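Local structure of esterase (Alcaligenes sp., 1QLW) at residues M86-Y91 / R304-V309. The protein is a bacterial carboxylic esterase of the alpha/beta hydrolase fold that probably hydrolyses carboxylic ester bonds. Numbering follows the deposited sequence.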
loop_
_atom_site.group_PDB
_atom_site.type_symbol
_atom_site.label_atom_id
_atom_site.label_comp_id
_atom_site.label_asym_id
_atom_site.label_seq_id
_atom_site.Cartn_x
_atom_site.Cartn_y
_atom_site.Cartn_z
ATOM N N MET A 86 0.346 -10.020 16.142
ATOM C CA MET A 86 1.518 -9.222 15.829
ATOM C C MET A 86 2.317 -9.883 14.701
ATOM O O MET A 86 2.586 -11.091 14.705
ATOM C CB MET A 86 2.398 -9.143 17.092
ATOM C CG MET A 86 3.537 -8.153 16.950
ATOM S SD MET A 86 4.560 -8.077 18.427
ATOM C CE MET A 86 3.385 -7.418 19.616
ATOM N N GLY A 87 2.693 -9.062 13.745
ATOM C CA GLY A 87 3.523 -9.517 12.634
ATOM C C GLY A 87 4.994 -9.207 12.916
ATOM O O GLY A 87 5.385 -8.614 13.921
ATOM N N TRP A 88 5.818 -9.585 11.933
ATOM C CA TRP A 88 7.246 -9.377 12.072
ATOM C C TRP A 88 7.623 -7.910 12.033
ATOM O O TRP A 88 8.598 -7.528 12.694
ATOM C CB TRP A 88 8.036 -10.137 11.018
ATOM C CG TRP A 88 8.145 -11.612 11.240
ATOM C CD1 TRP A 88 7.556 -12.383 12.203
ATOM C CD2 TRP A 88 8.902 -12.514 10.430
ATOM N NE1 TRP A 88 7.899 -13.702 12.046
ATOM C CE2 TRP A 88 8.749 -13.806 10.968
ATOM C CE3 TRP A 88 9.727 -12.356 9.305
ATOM C CZ2 TRP A 88 9.346 -14.933 10.410
ATOM C CZ3 TRP A 88 10.316 -13.488 8.761
ATOM C CH2 TRP A 88 10.124 -14.760 9.315
ATOM N N ASP A 89 6.925 -7.075 11.277
ATOM C CA ASP A 89 7.289 -5.657 11.280
ATOM C C ASP A 89 7.235 -5.063 12.686
ATOM O O ASP A 89 8.218 -4.537 13.217
ATOM C CB ASP A 89 6.310 -5.013 10.321
ATOM C CG ASP A 89 6.581 -3.567 10.185
ATOM O OD1 ASP A 89 7.661 -3.063 10.528
ATOM O OD2 ASP A 89 5.625 -2.933 9.683
ATOM N N GLU A 90 6.085 -5.218 13.363
ATOM C CA GLU A 90 5.933 -4.708 14.714
ATOM C C GLU A 90 6.876 -5.407 15.676
ATOM O O GLU A 90 7.464 -4.773 16.558
ATOM C CB GLU A 90 4.488 -4.904 15.181
ATOM C CG GLU A 90 4.273 -4.399 16.596
ATOM C CD GLU A 90 2.875 -4.466 17.133
ATOM O OE1 GLU A 90 1.940 -4.789 16.377
ATOM O OE2 GLU A 90 2.703 -4.200 18.348
ATOM N N TYR A 91 7.043 -6.714 15.538
ATOM C CA TYR A 91 7.921 -7.449 16.446
ATOM C C TYR A 91 9.356 -6.957 16.325
ATOM O O TYR A 91 10.046 -6.731 17.326
ATOM C CB TYR A 91 7.840 -8.944 16.184
ATOM C CG TYR A 91 8.529 -9.766 17.235
ATOM C CD1 TYR A 91 8.068 -9.768 18.538
ATOM C CD2 TYR A 91 9.583 -10.599 16.927
ATOM C CE1 TYR A 91 8.640 -10.587 19.496
ATOM C CE2 TYR A 91 10.177 -11.419 17.860
ATOM C CZ TYR A 91 9.688 -11.421 19.152
ATOM O OH TYR A 91 10.223 -12.242 20.118
ATOM N N ARG A 304 1.348 -19.444 13.398
ATOM C CA ARG A 304 1.033 -19.308 14.813
ATOM C C ARG A 304 2.280 -19.183 15.678
ATOM O O ARG A 304 2.227 -18.589 16.753
ATOM C CB ARG A 304 0.135 -20.461 15.255
ATOM C CG ARG A 304 -1.267 -20.379 14.669
ATOM C CD ARG A 304 -2.161 -21.505 15.182
ATOM N NE ARG A 304 -1.685 -22.828 14.830
ATOM C CZ ARG A 304 -1.009 -23.699 15.561
ATOM N NH1 ARG A 304 -0.678 -23.447 16.821
ATOM N NH2 ARG A 304 -0.686 -24.866 15.022
ATOM N N ASN A 305 3.391 -19.771 15.255
ATOM C CA ASN A 305 4.668 -19.671 15.945
ATOM C C ASN A 305 5.563 -18.658 15.223
ATOM O O ASN A 305 6.789 -18.736 15.336
ATOM C CB ASN A 305 5.354 -21.038 16.037
ATOM C CG ASN A 305 5.808 -21.505 14.681
ATOM O OD1 ASN A 305 5.255 -21.115 13.649
ATOM N ND2 ASN A 305 6.831 -22.345 14.625
ATOM N N ASN A 306 4.976 -17.617 14.618
ATOM C CA ASN A 306 5.794 -16.666 13.878
ATOM C C ASN A 306 6.809 -15.960 14.743
ATOM O O ASN A 306 7.857 -15.570 14.192
ATOM C CB ASN A 306 4.938 -15.684 13.092
ATOM C CG ASN A 306 4.145 -14.698 13.914
ATOM O OD1 ASN A 306 3.778 -14.970 15.055
ATOM N ND2 ASN A 306 3.856 -13.542 13.310
ATOM N N LEU A 307 6.562 -15.733 16.023
ATOM C CA LEU A 307 7.549 -15.029 16.848
ATOM C C LEU A 307 8.693 -15.950 17.250
ATOM O O LEU A 307 9.820 -15.474 17.443
ATOM C CB LEU A 307 6.893 -14.362 18.054
ATOM C CG LEU A 307 5.721 -13.433 17.713
ATOM C CD1 LEU A 307 5.289 -12.668 18.948
ATOM C CD2 LEU A 307 6.068 -12.462 16.594
ATOM N N GLN A 308 8.436 -17.258 17.368
ATOM C CA GLN A 308 9.494 -18.234 17.582
ATOM C C GLN A 308 10.447 -18.206 16.376
ATOM O O GLN A 308 11.675 -18.221 16.513
ATOM C CB GLN A 308 8.903 -19.626 17.743
ATOM C CG GLN A 308 9.918 -20.727 17.979
ATOM C CD GLN A 308 9.335 -22.107 18.082
ATOM O OE1 GLN A 308 9.858 -22.947 18.845
ATOM N NE2 GLN A 308 8.297 -22.403 17.344
ATOM N N VAL A 309 9.876 -18.188 15.166
ATOM C CA VAL A 309 10.684 -18.134 13.944
ATOM C C VAL A 309 11.437 -16.817 13.889
ATOM O O VAL A 309 12.642 -16.765 13.580
ATOM C CB VAL A 309 9.825 -18.374 12.702
ATOM C CG1 VAL A 309 10.682 -18.254 11.445
ATOM C CG2 VAL A 309 9.124 -19.724 12.764
HETATM O O HOH W 1 2.325 -13.114 16.555
#
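N306 gives ND2 to the backbone carbonyl of M86, 3.1 Å from ND2 to O and nearly straight at 166°, with the oxygen almost in the amide plane and the donor in the carbonyl plane. ND2 also hydrogen-bonds to M301 O, in the loop leading up to helix 306-319, so both of its hydrogens are used. OD1 of the same amide accepts from a water, 2.8 Å away, that also donates to M86 O, and a weak bond from R85 NH1 reaches OD1 as well. M86 O thus accepts two bonds, from ND2 and from the water, which bridges it to N306 OD1. A chi1 of 69° sets CG of N306 between its own backbone N and carbonyl carbon, with the amide facing the turn before helix 88-94. W88 runs past N306 the other way, indole and amide planes 20° apart, and its NE1 donates to N306 O over 2.8 Å. This bond is bent: the donor stands above the carbonyl plane, and the oxygen is tilted from the ring plane. The contact joins the N-terminal first turns of two helices of the alpha/beta hydrolase fold: helix 88-94, which follows strand 65-68 and precedes its parallel neighbour 99-103 in the chain, and the C-terminal helix 306-319. Each turn closes its own backbone, Y91 N on G87 O and V309 N on N305 O. Apolar groups flank the polar bonds. CG1 of V309 meets the benzo edge of W88, 3.7 Å from CZ2, while A310 and I313 also touch the indole. The Y91 ring, swung away from its own backbone N, turns one face to L307, whose CD2 lies 3.9 Å from the ring centroid, offset toward the rim, in a CH-pi contact. At the far end of the ring, the Y91 hydroxyl hydrogen-bonds to OD1 of D311, in the same helix as L307.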